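Local coordinates for flagellar motor switch protein FliG (Aquifex aeolicus, PDB 3HJL) that probably forms part of the rotor-mounted switch complex of the bacterial flagellar motor, which contacts the components that determine the direction of rotation, at residues A15-L18 with L19-P23; K157-V160 with V161-A165; T209-K212 with E213-E216; T239-D242 with I243-L246. All blocks are in the same frame, centred on the assembly; numbering follows the deposited sequence.

Interaction 1 (A15-L18 with L19-P23); sequences AAVL and LLSLP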
ATOM      1  N   ALA A  15     -21.518 -41.908  10.182  1.00 62.19           N
ATOM      2  CA  ALA A  15     -20.870 -43.202  10.446  1.00 57.06           C
ATOM      3  C   ALA A  15     -19.599 -43.385   9.598  1.00 59.43           C
ATOM      4  O   ALA A  15     -18.565 -43.822  10.110  1.00 56.56           O
ATOM      5  CB  ALA A  15     -21.837 -44.335  10.183  1.00 46.64           C
ATOM      6  N   ALA A  16     -19.694 -43.042   8.311  1.00 58.87           N
ATOM      7  CA  ALA A  16     -18.558 -43.109   7.380  1.00 60.36           C
ATOM      8  C   ALA A  16     -17.396 -42.217   7.822  1.00 57.18           C
ATOM      9  O   ALA A  16     -16.240 -42.645   7.816  1.00 65.96           O
ATOM     10  CB  ALA A  16     -19.004 -42.719   5.970  1.00 51.82           C
ATOM     11  N   VAL A  17     -17.715 -40.985   8.210  1.00 58.27           N
ATOM     12  CA  VAL A  17     -16.706 -40.030   8.656  1.00 54.75           C
ATOM     13  C   VAL A  17     -16.098 -40.451   9.995  1.00 57.34           C
ATOM     14  O   VAL A  17     -14.886 -40.368  10.167  1.00 56.29           O
ATOM     15  CB  VAL A  17     -17.268 -38.589   8.742  1.00 60.71           C
ATOM     16  CG1 VAL A  17     -16.210 -37.635   9.284  1.00 56.90           C
ATOM     17  CG2 VAL A  17     -17.745 -38.109   7.353  1.00 45.00           C
ATOM     18  N   LEU A  18     -16.940 -40.916  10.925  1.00 58.24           N
ATOM     19  CA  LEU A  18     -16.474 -41.443  12.214  1.00 53.64           C
ATOM     20  C   LEU A  18     -15.495 -42.598  12.034  1.00 60.93           C
ATOM     21  O   LEU A  18     -14.424 -42.609  12.654  1.00 60.15           O
ATOM     22  CB  LEU A  18     -17.647 -41.915  13.087  1.00 56.95           C
ATOM     23  CG  LEU A  18     -18.474 -40.880  13.853  1.00 64.01           C
ATOM     24  CD1 LEU A  18     -19.665 -41.568  14.553  1.00 53.37           C
ATOM     25  CD2 LEU A  18     -17.609 -40.143  14.885  1.00 57.64           C
ATOM     26  N   LEU A  19     -15.859 -43.557  11.180  1.00 55.73           N
ATOM     27  CA  LEU A  19     -14.998 -44.717  10.887  1.00 62.31           C
ATOM     28  C   LEU A  19     -13.564 -44.284  10.530  1.00 59.15           C
ATOM     29  O   LEU A  19     -12.590 -44.837  11.044  1.00 54.54           O
ATOM     30  CB  LEU A  19     -15.593 -45.554   9.738  1.00 63.12           C
ATOM     31  CG  LEU A  19     -14.859 -46.839   9.312  1.00 61.31           C
ATOM     32  CD1 LEU A  19     -14.902 -47.888  10.425  1.00 61.32           C
ATOM     33  CD2 LEU A  19     -15.451 -47.391   8.027  1.00 56.30           C
ATOM     34  N   LEU A  20     -13.462 -43.265   9.687  1.00 54.08           N
ATOM     35  CA  LEU A  20     -12.174 -42.761   9.219  1.00 56.81           C
ATOM     36  C   LEU A  20     -11.469 -41.766  10.173  1.00 52.49           C
ATOM     37  O   LEU A  20     -10.250 -41.652  10.127  1.00 60.33           O
ATOM     38  CB  LEU A  20     -12.371 -42.111   7.848  1.00 63.54           C
ATOM     39  CG  LEU A  20     -12.920 -43.053   6.768  1.00 66.19           C
ATOM     40  CD1 LEU A  20     -13.480 -42.259   5.611  1.00 67.45           C
ATOM     41  CD2 LEU A  20     -11.836 -44.020   6.312  1.00 65.07           C
ATOM     42  N   SER A  21     -12.237 -41.082  11.035  1.00 54.79           N
ATOM     43  CA  SER A  21     -11.738 -40.003  11.915  1.00 52.58           C
ATOM     44  C   SER A  21     -11.418 -40.415  13.358  1.00 53.48           C
ATOM     45  O   SER A  21     -10.541 -39.823  13.978  1.00 55.20           O
ATOM     46  CB  SER A  21     -12.754 -38.862  11.954  1.00 58.87           C
ATOM     47  OG  SER A  21     -13.012 -38.364  10.648  1.00 69.18           O
ATOM     48  N   LEU A  22     -12.165 -41.381  13.897  1.00 54.33           N
ATOM     49  CA  LEU A  22     -11.977 -41.870  15.273  1.00 56.37           C
ATOM     50  C   LEU A  22     -10.583 -42.463  15.483  1.00 58.12           C
ATOM     51  O   LEU A  22      -9.949 -42.889  14.523  1.00 55.30           O
ATOM     52  CB  LEU A  22     -13.019 -42.956  15.624  1.00 54.96           C
ATOM     53  CG  LEU A  22     -14.473 -42.548  15.919  1.00 55.78           C
ATOM     54  CD1 LEU A  22     -15.367 -43.766  15.883  1.00 53.45           C
ATOM     55  CD2 LEU A  22     -14.589 -41.856  17.267  1.00 49.34           C
ATOM     56  N   PRO A  23     -10.116 -42.520  16.749  1.00 60.21           N
ATOM     57  CA  PRO A  23      -8.828 -43.169  17.030  1.00 61.94           C
ATOM     58  C   PRO A  23      -8.827 -44.639  16.619  1.00 61.19           C
ATOM     59  O   PRO A  23      -9.882 -45.280  16.635  1.00 63.17           O
ATOM     60  CB  PRO A  23      -8.687 -43.042  18.555  1.00 57.20           C
ATOM     61  CG  PRO A  23      -9.594 -41.950  18.945  1.00 60.64           C
ATOM     62  CD  PRO A  23     -10.725 -41.966  17.974  1.00 61.79           C
TER

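Interaction 2 (K157-V160 with V161-A165); sequences KKEV and VKRIA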
ATOM      1  N   LYS A 157      27.735 -17.347  -0.309  1.00 66.68           N
ATOM      2  CA  LYS A 157      27.356 -18.321  -1.369  1.00 68.22           C
ATOM      3  C   LYS A 157      27.174 -19.727  -0.794  1.00 66.19           C
ATOM      4  O   LYS A 157      26.158 -20.385  -1.028  1.00 65.39           O
ATOM      5  CB  LYS A 157      28.436 -18.418  -2.457  1.00 62.32           C
ATOM      6  CG  LYS A 157      28.584 -17.218  -3.351  1.00 60.76           C
ATOM      7  CD  LYS A 157      29.726 -17.431  -4.337  1.00 62.75           C
ATOM      8  CE  LYS A 157      30.027 -16.185  -5.146  1.00 62.40           C
ATOM      9  NZ  LYS A 157      31.104 -16.427  -6.138  1.00 63.90           N
ATOM     10  N   LYS A 158      28.158 -20.142  -0.005  1.00 66.72           N
ATOM     11  CA  LYS A 158      28.209 -21.475   0.587  1.00 68.71           C
ATOM     12  C   LYS A 158      27.114 -21.658   1.648  1.00 67.99           C
ATOM     13  O   LYS A 158      26.478 -22.709   1.717  1.00 67.26           O
ATOM     14  CB  LYS A 158      29.592 -21.709   1.227  1.00 73.65           C
ATOM     15  CG  LYS A 158      30.801 -21.541   0.267  1.00 74.48           C
ATOM     16  CD  LYS A 158      32.126 -21.423   1.013  1.00 76.96           C
ATOM     17  CE  LYS A 158      33.229 -20.814   0.140  1.00 78.19           C
ATOM     18  NZ  LYS A 158      33.437 -21.548  -1.138  1.00 78.69           N
ATOM     19  N   GLU A 159      26.893 -20.621   2.454  1.00 67.64           N
ATOM     20  CA  GLU A 159      25.944 -20.686   3.563  1.00 62.25           C
ATOM     21  C   GLU A 159      24.493 -20.671   3.085  1.00 67.84           C
ATOM     22  O   GLU A 159      23.640 -21.334   3.684  1.00 67.79           O
ATOM     23  CB  GLU A 159      26.200 -19.529   4.539  1.00 64.48           C
ATOM     24  CG  GLU A 159      25.482 -19.651   5.885  1.00 71.18           C
ATOM     25  CD  GLU A 159      25.927 -20.855   6.715  1.00 73.87           C
ATOM     26  OE1 GLU A 159      25.119 -21.348   7.528  1.00 72.89           O
ATOM     27  OE2 GLU A 159      27.075 -21.321   6.547  1.00 82.98           O
ATOM     28  N   VAL A 160      24.212 -19.903   2.028  1.00 61.89           N
ATOM     29  CA  VAL A 160      22.869 -19.856   1.445  1.00 59.60           C
ATOM     30  C   VAL A 160      22.520 -21.187   0.764  1.00 58.21           C
ATOM     31  O   VAL A 160      21.431 -21.707   0.968  1.00 65.20           O
ATOM     32  CB  VAL A 160      22.698 -18.672   0.454  1.00 50.05           C
ATOM     33  CG1 VAL A 160      21.343 -18.733  -0.221  1.00 50.61           C
ATOM     34  CG2 VAL A 160      22.853 -17.333   1.191  1.00 54.10           C
ATOM     35  N   VAL A 161      23.454 -21.743  -0.007  1.00 59.74           N
ATOM     36  CA  VAL A 161      23.242 -23.030  -0.686  1.00 58.76           C
ATOM     37  C   VAL A 161      23.078 -24.191   0.310  1.00 57.79           C
ATOM     38  O   VAL A 161      22.265 -25.091   0.084  1.00 59.65           O
ATOM     39  CB  VAL A 161      24.396 -23.361  -1.672  1.00 59.83           C
ATOM     40  CG1 VAL A 161      24.220 -24.760  -2.253  1.00 54.33           C
ATOM     41  CG2 VAL A 161      24.461 -22.327  -2.794  1.00 59.01           C
ATOM     42  N   LYS A 162      23.857 -24.167   1.394  1.00 53.93           N
ATOM     43  CA  LYS A 162      23.746 -25.159   2.472  1.00 57.63           C
ATOM     44  C   LYS A 162      22.369 -25.101   3.127  1.00 58.75           C
ATOM     45  O   LYS A 162      21.793 -26.137   3.464  1.00 67.18           O
ATOM     46  CB  LYS A 162      24.818 -24.907   3.539  1.00 57.03           C
ATOM     47  CG  LYS A 162      24.878 -25.961   4.665  1.00 67.84           C
ATOM     48  CD  LYS A 162      25.720 -25.502   5.863  1.00 69.68           C
ATOM     49  CE  LYS A 162      24.957 -24.495   6.739  1.00 76.54           C
ATOM     50  NZ  LYS A 162      25.726 -24.069   7.943  1.00 77.27           N
ATOM     51  N   ARG A 163      21.886 -23.883   3.364  1.00 59.73           N
ATOM     52  CA  ARG A 163      20.575 -23.667   3.976  1.00 63.67           C
ATOM     53  C   ARG A 163      19.429 -24.013   3.027  1.00 62.16           C
ATOM     54  O   ARG A 163      18.396 -24.511   3.471  1.00 59.29           O
ATOM     55  CB  ARG A 163      20.444 -22.244   4.519  1.00 65.67           C
ATOM     56  CG  ARG A 163      21.169 -22.045   5.849  1.00 64.51           C
ATOM     57  CD  ARG A 163      20.934 -20.664   6.418  1.00 73.62           C
ATOM     58  NE  ARG A 163      20.868 -20.687   7.890  1.00 72.63           N
ATOM     59  CZ  ARG A 163      21.829 -20.303   8.733  1.00 75.52           C
ATOM     60  NH1 ARG A 163      22.979 -19.795   8.306  1.00 84.18           N
ATOM     61  NH2 ARG A 163      21.619 -20.400  10.045  1.00 85.18           N
ATOM     62  N   ILE A 164      19.610 -23.744   1.733  1.00 60.66           N
ATOM     63  CA  ILE A 164      18.672 -24.211   0.716  1.00 59.16           C
ATOM     64  C   ILE A 164      18.603 -25.741   0.745  1.00 57.16           C
ATOM     65  O   ILE A 164      17.512 -26.309   0.709  1.00 62.30           O
ATOM     66  CB  ILE A 164      19.064 -23.748  -0.716  1.00 63.02           C
ATOM     67  CG1 ILE A 164      18.869 -22.228  -0.878  1.00 60.54           C
ATOM     68  CG2 ILE A 164      18.190 -24.476  -1.773  1.00 55.90           C
ATOM     69  CD1 ILE A 164      19.540 -21.639  -2.138  1.00 54.03           C
ATOM     70  N   ALA A 165      19.771 -26.386   0.836  1.00 56.29           N
ATOM     71  CA  ALA A 165      19.887 -27.851   0.903  1.00 59.08           C
ATOM     72  C   ALA A 165      19.108 -28.478   2.063  1.00 59.63           C
ATOM     73  O   ALA A 165      18.534 -29.562   1.920  1.00 67.41           O
ATOM     74  CB  ALA A 165      21.376 -28.265   0.987  1.00 57.29           C
TER

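Interaction 3 (T209-K212 with E213-E216); sequences TLDK and ETRE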
ATOM      1  N   THR A 209       2.902  29.951 -19.932  1.00 62.82           N
ATOM      2  CA  THR A 209       3.453  30.202 -21.268  1.00 59.51           C
ATOM      3  C   THR A 209       2.381  29.988 -22.361  1.00 61.64           C
ATOM      4  O   THR A 209       2.388  30.683 -23.383  1.00 57.04           O
ATOM      5  CB  THR A 209       4.672  29.301 -21.530  1.00 62.38           C
ATOM      6  OG1 THR A 209       5.631  29.485 -20.479  1.00 64.92           O
ATOM      7  CG2 THR A 209       5.316  29.625 -22.877  1.00 58.35           C
ATOM      8  N   LEU A 210       1.506  28.993 -22.159  1.00 64.04           N
ATOM      9  CA  LEU A 210       0.346  28.741 -23.050  1.00 62.60           C
ATOM     10  C   LEU A 210      -0.616  29.934 -23.044  1.00 58.78           C
ATOM     11  O   LEU A 210      -0.758  30.601 -22.022  1.00 66.80           O
ATOM     12  CB  LEU A 210      -0.437  27.488 -22.594  1.00 64.38           C
ATOM     13  CG  LEU A 210      -0.052  26.079 -23.057  1.00 65.25           C
ATOM     14  CD1 LEU A 210       1.417  25.867 -23.054  1.00 69.89           C
ATOM     15  CD2 LEU A 210      -0.739  25.045 -22.175  1.00 66.89           C
ATOM     16  N   ASP A 211      -1.291  30.182 -24.167  1.00 56.86           N
ATOM     17  CA  ASP A 211      -2.268  31.274 -24.246  1.00 63.33           C
ATOM     18  C   ASP A 211      -3.516  30.926 -23.415  1.00 62.38           C
ATOM     19  O   ASP A 211      -3.858  29.748 -23.272  1.00 61.30           O
ATOM     20  CB  ASP A 211      -2.633  31.608 -25.706  1.00 65.70           C
ATOM     21  CG  ASP A 211      -3.559  30.583 -26.339  1.00 65.99           C
ATOM     22  OD1 ASP A 211      -3.238  29.379 -26.297  1.00 64.15           O
ATOM     23  OD2 ASP A 211      -4.592  30.995 -26.912  1.00 68.41           O
ATOM     24  N   LYS A 212      -4.172  31.954 -22.869  1.00 61.24           N
ATOM     25  CA  LYS A 212      -5.310  31.784 -21.938  1.00 66.68           C
ATOM     26  C   LYS A 212      -6.374  30.779 -22.386  1.00 69.99           C
ATOM     27  O   LYS A 212      -6.874  30.017 -21.565  1.00 72.30           O
ATOM     28  CB  LYS A 212      -5.972  33.137 -21.622  1.00 67.27           C
ATOM     29  CG  LYS A 212      -6.970  33.093 -20.453  1.00 68.07           C
ATOM     30  CD  LYS A 212      -7.690  34.416 -20.265  1.00 67.63           C
ATOM     31  CE  LYS A 212      -8.792  34.294 -19.219  1.00 69.35           C
ATOM     32  NZ  LYS A 212      -9.660  35.516 -19.149  1.00 72.82           N
ATOM     33  N   GLU A 213      -6.706  30.773 -23.675  1.00 71.46           N
ATOM     34  CA  GLU A 213      -7.683  29.822 -24.223  1.00 72.33           C
ATOM     35  C   GLU A 213      -7.266  28.369 -23.952  1.00 67.25           C
ATOM     36  O   GLU A 213      -8.037  27.593 -23.389  1.00 64.45           O
ATOM     37  CB  GLU A 213      -7.855  30.033 -25.729  1.00 74.75           C
ATOM     38  CG  GLU A 213      -8.505  31.362 -26.115  1.00 77.12           C
ATOM     39  CD  GLU A 213      -8.626  31.545 -27.624  1.00 78.91           C
ATOM     40  OE1 GLU A 213      -7.840  30.918 -28.372  1.00 79.32           O
ATOM     41  OE2 GLU A 213      -9.498  32.333 -28.063  1.00 76.74           O
ATOM     42  N   THR A 214      -6.032  28.029 -24.321  1.00 63.78           N
ATOM     43  CA  THR A 214      -5.496  26.680 -24.099  1.00 68.88           C
ATOM     44  C   THR A 214      -5.291  26.398 -22.610  1.00 71.54           C
ATOM     45  O   THR A 214      -5.714  25.356 -22.112  1.00 78.39           O
ATOM     46  CB  THR A 214      -4.137  26.479 -24.815  1.00 68.88           C
ATOM     47  OG1 THR A 214      -4.270  26.791 -26.204  1.00 71.79           O
ATOM     48  CG2 THR A 214      -3.653  25.039 -24.664  1.00 65.04           C
ATOM     49  N   ARG A 215      -4.609  27.323 -21.930  1.00 70.96           N
ATOM     50  CA  ARG A 215      -4.317  27.230 -20.485  1.00 69.80           C
ATOM     51  C   ARG A 215      -5.552  26.968 -19.623  1.00 65.99           C
ATOM     52  O   ARG A 215      -5.518  26.107 -18.743  1.00 68.49           O
ATOM     53  CB  ARG A 215      -3.590  28.508 -20.006  1.00 70.72           C
ATOM     54  CG  ARG A 215      -3.803  28.903 -18.528  1.00 73.98           C
ATOM     55  CD  ARG A 215      -2.806  29.956 -18.059  1.00 75.73           C
ATOM     56  NE  ARG A 215      -2.489  30.946 -19.096  1.00 69.48           N
ATOM     57  CZ  ARG A 215      -3.081  32.132 -19.258  1.00 74.41           C
ATOM     58  NH1 ARG A 215      -4.054  32.569 -18.446  1.00 69.53           N
ATOM     59  NH2 ARG A 215      -2.683  32.906 -20.267  1.00 78.86           N
ATOM     60  N   GLU A 216      -6.614  27.737 -19.854  1.00 63.01           N
ATOM     61  CA  GLU A 216      -7.848  27.617 -19.066  1.00 63.99           C
ATOM     62  C   GLU A 216      -8.649  26.354 -19.377  1.00 65.20           C
ATOM     63  O   GLU A 216      -9.267  25.789 -18.475  1.00 63.39           O
ATOM     64  CB  GLU A 216      -8.730  28.860 -19.236  1.00 65.89           C
ATOM     65  CG  GLU A 216      -8.120  30.129 -18.651  1.00 68.46           C
ATOM     66  CD  GLU A 216      -8.068  30.102 -17.140  1.00 68.25           C
ATOM     67  OE1 GLU A 216      -9.153  30.067 -16.528  1.00 67.77           O
ATOM     68  OE2 GLU A 216      -6.948  30.119 -16.565  1.00 62.71           O
TER

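Interaction 4 (T239-D242 with I243-L246); sequences TFED and IRKL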
ATOM      1  N   THR A 239       2.597  33.204  -7.559  1.00 59.48           N
ATOM      2  CA  THR A 239       3.244  33.089  -6.257  1.00 62.86           C
ATOM      3  C   THR A 239       3.474  34.495  -5.710  1.00 64.30           C
ATOM      4  O   THR A 239       3.303  35.486  -6.431  1.00 62.97           O
ATOM      5  CB  THR A 239       4.597  32.300  -6.372  1.00 71.14           C
ATOM      6  OG1 THR A 239       5.091  31.983  -5.065  1.00 86.73           O
ATOM      7  CG2 THR A 239       5.660  33.097  -7.130  1.00 66.68           C
ATOM      8  N   PHE A 240       3.814  34.584  -4.427  1.00 65.11           N
ATOM      9  CA  PHE A 240       4.078  35.873  -3.786  1.00 57.29           C
ATOM     10  C   PHE A 240       5.273  36.600  -4.433  1.00 59.15           C
ATOM     11  O   PHE A 240       5.285  37.825  -4.530  1.00 65.36           O
ATOM     12  CB  PHE A 240       4.316  35.684  -2.286  1.00 63.36           C
ATOM     13  CG  PHE A 240       4.280  36.973  -1.500  1.00 66.47           C
ATOM     14  CD1 PHE A 240       3.073  37.525  -1.107  1.00 65.57           C
ATOM     15  CD2 PHE A 240       5.455  37.624  -1.148  1.00 70.38           C
ATOM     16  CE1 PHE A 240       3.032  38.709  -0.385  1.00 68.11           C
ATOM     17  CE2 PHE A 240       5.421  38.805  -0.420  1.00 65.25           C
ATOM     18  CZ  PHE A 240       4.210  39.346  -0.045  1.00 67.43           C
ATOM     19  N   GLU A 241       6.246  35.834  -4.915  1.00 59.47           N
ATOM     20  CA  GLU A 241       7.407  36.388  -5.599  1.00 61.31           C
ATOM     21  C   GLU A 241       7.018  37.095  -6.915  1.00 62.63           C
ATOM     22  O   GLU A 241       7.667  38.069  -7.301  1.00 60.48           O
ATOM     23  CB  GLU A 241       8.436  35.284  -5.874  1.00 73.92           C
ATOM     24  CG  GLU A 241       9.029  34.605  -4.611  1.00 84.87           C
ATOM     25  CD  GLU A 241      10.018  35.482  -3.845  1.00 91.12           C
ATOM     26  OE1 GLU A 241      11.217  35.488  -4.204  1.00 90.45           O
ATOM     27  OE2 GLU A 241       9.610  36.097  -2.834  1.00100.80           O
ATOM     28  N   ASP A 242       5.915  36.664  -7.548  1.00 60.18           N
ATOM     29  CA  ASP A 242       5.437  37.269  -8.816  1.00 60.19           C
ATOM     30  C   ASP A 242       4.859  38.684  -8.656  1.00 59.70           C
ATOM     31  O   ASP A 242       4.494  39.317  -9.644  1.00 63.65           O
ATOM     32  CB  ASP A 242       4.388  36.377  -9.508  1.00 54.49           C
ATOM     33  CG  ASP A 242       4.929  35.012  -9.885  1.00 52.22           C
ATOM     34  OD1 ASP A 242       6.081  34.931 -10.388  1.00 56.09           O
ATOM     35  OD2 ASP A 242       4.173  34.018  -9.732  1.00 53.96           O
ATOM     36  N   ILE A 243       4.753  39.171  -7.422  1.00 65.76           N
ATOM     37  CA  ILE A 243       4.386  40.569  -7.171  1.00 66.59           C
ATOM     38  C   ILE A 243       5.365  41.552  -7.881  1.00 68.96           C
ATOM     39  O   ILE A 243       4.967  42.649  -8.280  1.00 73.28           O
ATOM     40  CB  ILE A 243       4.283  40.852  -5.640  1.00 60.14           C
ATOM     41  CG1 ILE A 243       3.052  40.134  -5.061  1.00 66.85           C
ATOM     42  CG2 ILE A 243       4.170  42.347  -5.370  1.00 57.80           C
ATOM     43  CD1 ILE A 243       2.901  40.243  -3.535  1.00 58.18           C
ATOM     44  N   ARG A 244       6.618  41.123  -8.067  1.00 68.86           N
ATOM     45  CA  ARG A 244       7.619  41.859  -8.863  1.00 68.03           C
ATOM     46  C   ARG A 244       7.166  42.179 -10.299  1.00 68.00           C
ATOM     47  O   ARG A 244       7.536  43.221 -10.848  1.00 69.10           O
ATOM     48  CB  ARG A 244       8.913  41.044  -8.970  1.00 72.15           C
ATOM     49  CG  ARG A 244       9.702  40.872  -7.691  1.00 72.27           C
ATOM     50  CD  ARG A 244      11.074  40.341  -8.028  1.00 72.87           C
ATOM     51  NE  ARG A 244      11.852  39.959  -6.853  1.00 72.24           N
ATOM     52  CZ  ARG A 244      11.707  38.824  -6.173  1.00 76.02           C
ATOM     53  NH1 ARG A 244      10.841  37.887  -6.553  1.00 82.61           N
ATOM     54  NH2 ARG A 244      12.484  38.603  -5.117  1.00 76.99           N
ATOM     55  N   LYS A 245       6.433  41.250 -10.920  1.00 64.70           N
ATOM     56  CA  LYS A 245       5.944  41.417 -12.302  1.00 62.87           C
ATOM     57  C   LYS A 245       4.873  42.513 -12.442  1.00 66.70           C
ATOM     58  O   LYS A 245       4.727  43.105 -13.515  1.00 66.72           O
ATOM     59  CB  LYS A 245       5.354  40.101 -12.833  1.00 63.48           C
ATOM     60  CG  LYS A 245       6.323  38.921 -12.907  1.00 61.67           C
ATOM     61  CD  LYS A 245       5.593  37.665 -13.370  1.00 61.10           C
ATOM     62  CE  LYS A 245       6.515  36.459 -13.424  1.00 65.44           C
ATOM     63  NZ  LYS A 245       5.792  35.212 -13.823  1.00 66.00           N
ATOM     64  N   LEU A 246       4.123  42.765 -11.366  1.00 63.62           N
ATOM     65  CA  LEU A 246       3.027  43.736 -11.385  1.00 62.80           C
ATOM     66  C   LEU A 246       3.522  45.183 -11.516  1.00 63.22           C
ATOM     67  O   LEU A 246       4.660  45.492 -11.158  1.00 61.26           O
ATOM     68  CB  LEU A 246       2.166  43.592 -10.118  1.00 53.28           C
ATOM     69  CG  LEU A 246       1.504  42.230  -9.877  1.00 52.76           C
ATOM     70  CD1 LEU A 246       0.709  42.247  -8.597  1.00 47.61           C
ATOM     71  CD2 LEU A 246       0.617  41.816 -11.057  1.00 54.82           C
TER

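Interaction 1 (A15-L18 with L19-P23)
V17 and S21, one turn apart, illustrate how a hydroxyl can turn back onto its own helix. S21 OG donates to V17 O at 2.8 Å, coming from above the carbonyl plane, 41° out of it. With OG anti to its own carbonyl carbon (chi1 -57°), the hydroxyl swings back over the preceding turn, where V17 CG1 flanks it at 3.6 Å. S21 N also reaches V17 O, but weakly, so the carbonyl is gripped by two donors of one residue. On another side of the helix L18 and L22 cross obliquely: L18 CB and L22 CD1 are 4.1 Å apart, and L18 CD2 stands equally far from L22 CG. Beneath this apolar pair, L22 N bonds to L18 O at 2.9 Å, in the carbonyl plane and nearly straight, at 167°. L20 CG lies against A16 O at 3.5 Å.

The hydrocarbon faces spread outward to different neighbours. V17 touches helices 54-70 and 78-88, L19 meets L42 of helix 36-47, and L18 and L22 share I68. L22 is the first residue to leave helical geometry, and P23 takes the N-cap position of the next helix. A serine hydroxyl bonded to the carbonyl four residues back is a common helical feature; here it falls in the last turn of helix 7-21, packed among helices 36-47, 54-70 and 78-88 of the FliG N-terminal domain.

Interaction 2 (K157-V160 with V161-A165)
E159, K162 and R163 form a salt-bridge network on one helix of the FliG middle domain, spaced three and four residues apart, and R163 belongs to the EHPQR motif. Charge comes first: a single oxygen, E159 OE1, takes both K162 NZ and R163 NH1, each at 2.8 Å. K162 runs alongside the glutamate, pointing the same way, and meets OE1 on its syn side. R163 instead arrives at a slant, its guanidinium plane turned 64° from the carboxylate. E159 has CG anti to the backbone N and then bends at chi2 (64°), which carries the carboxylate forward to both bases. Replacing E159 by an alanine would probably leave K162 and R163 without their shared counter-charge and set the guanidinium freer to turn, although R163 NE also has a weak hydrogen bond to Q131 of the same motif.

Backbone hydrogen bonds come next, such as K162 N to K158 O at 3.0 Å and I164 N to V160 O at 2.8 Å, the regular helical pattern beneath the charges. The apolar contacts face helices 130-137 and 142-150, where V160 touches I133 and I149. Along that side, V160 CG1 rests against I164 CD1 at 3.9 Å.

Interaction 3 (T209-K212 with E213-E216)
R215 spreads its guanidinium over the start of the helix, one face covering K212 CA, which lies 3.5 Å from R215 CZ and toward the rim of the group. At its edge, near the plane, sits L210 O, reached by two weak hydrogen bonds, from R215 NE at 3.4 Å and from R215 NH2 at 3.5 Å. A bend at chi3 (37°) folds the long chain back toward the preceding loop; NE also bonds weakly to L207 O, in the last turns of the helix before it. A leucine in place of R215 would probably leave L210 O without these donors and uncover K212 CA, loosening the tie between the loop and the helix.

Residues 209-212 link helix 199-209 to helix 212-225, on whose first turn 213-216 lies, with D211 at the N-cap position. Its CG is held between the backbone N and the carbonyl carbon (chi1 75°), bringing OD1 to T214 OG1, which donates to D211 OD1 at 2.8 Å on the syn side, 19° out of the carboxylate plane. The D211 backbone adds a second bond, its O accepting R215 N nearly straight. D211 OD2 faces E213 OE1 at 3.6 Å, a pairing of like charges that would be expected to be unfavourable unless solvent screens it. L210 CD2 meets T214 CG2 at 3.8 Å, their side chains crossing at about a right angle.

Interaction 4 (T239-D242 with I243-L246)
The F240 ring takes I243 CD1 over one face: the methyl is 3.7 Å from the ring centroid, 20° off the normal, a CH-pi contact. I243 CG1 stands anti to the carbonyl carbon (chi1 -70°), which directs CD1 back to the ring. The R244 guanidinium is used differently, by its edge. E241 OE1 lies in its plane and accepts weak bonds from R244 NH1 at 3.4 Å and R244 NH2 at 3.5 Å, with the carboxylate turned 83° from the guanidinium. The two side chains run alongside each other, and D273 takes the R244 NE end in a stronger salt bridge.

D242 and K245 make the next pair, also pointing the same way, as D242 OD1 and K245 NZ form a long salt bridge at 3.5 Å. The other oxygen, D242 OD2, accepts T239 N at 2.8 Å, while D242 N bonds to T239 O, so that the two residues are joined twice across the start of the turn. Bonds three residues apart, such as I243 N to F240 O at 3.2 Å, mark it as 3-10.

This turn joins helix 227-237 to helix 248-255. F240 and I243 are buried against helices 272-279 and 302-320 of the C-terminal domain, touching V312, V313, I316 and F278.

In the fold
The four contacts show how sequence-local chemistry follows place in an all-helical chain. Interactions 1 and 4 are partly buried and set apolar groups against other helices, whereas interactions 2 and 3 are surface contacts dominated by charge and hydroxyl bonding. The elements differ too: interactions 1 and 2 lie on single helices, with interaction 1 at a helix end, while interaction 3 runs from a loop into a helix's first turn and interaction 4 is a linker between helices. An arginine shares a carboxylate oxygen with a lysine in interaction 2, donates weakly to a loop carbonyl in interaction 3, and presents its edge to a glutamate in interaction 4. Interactions 3 and 4 have centres about 19 Å apart.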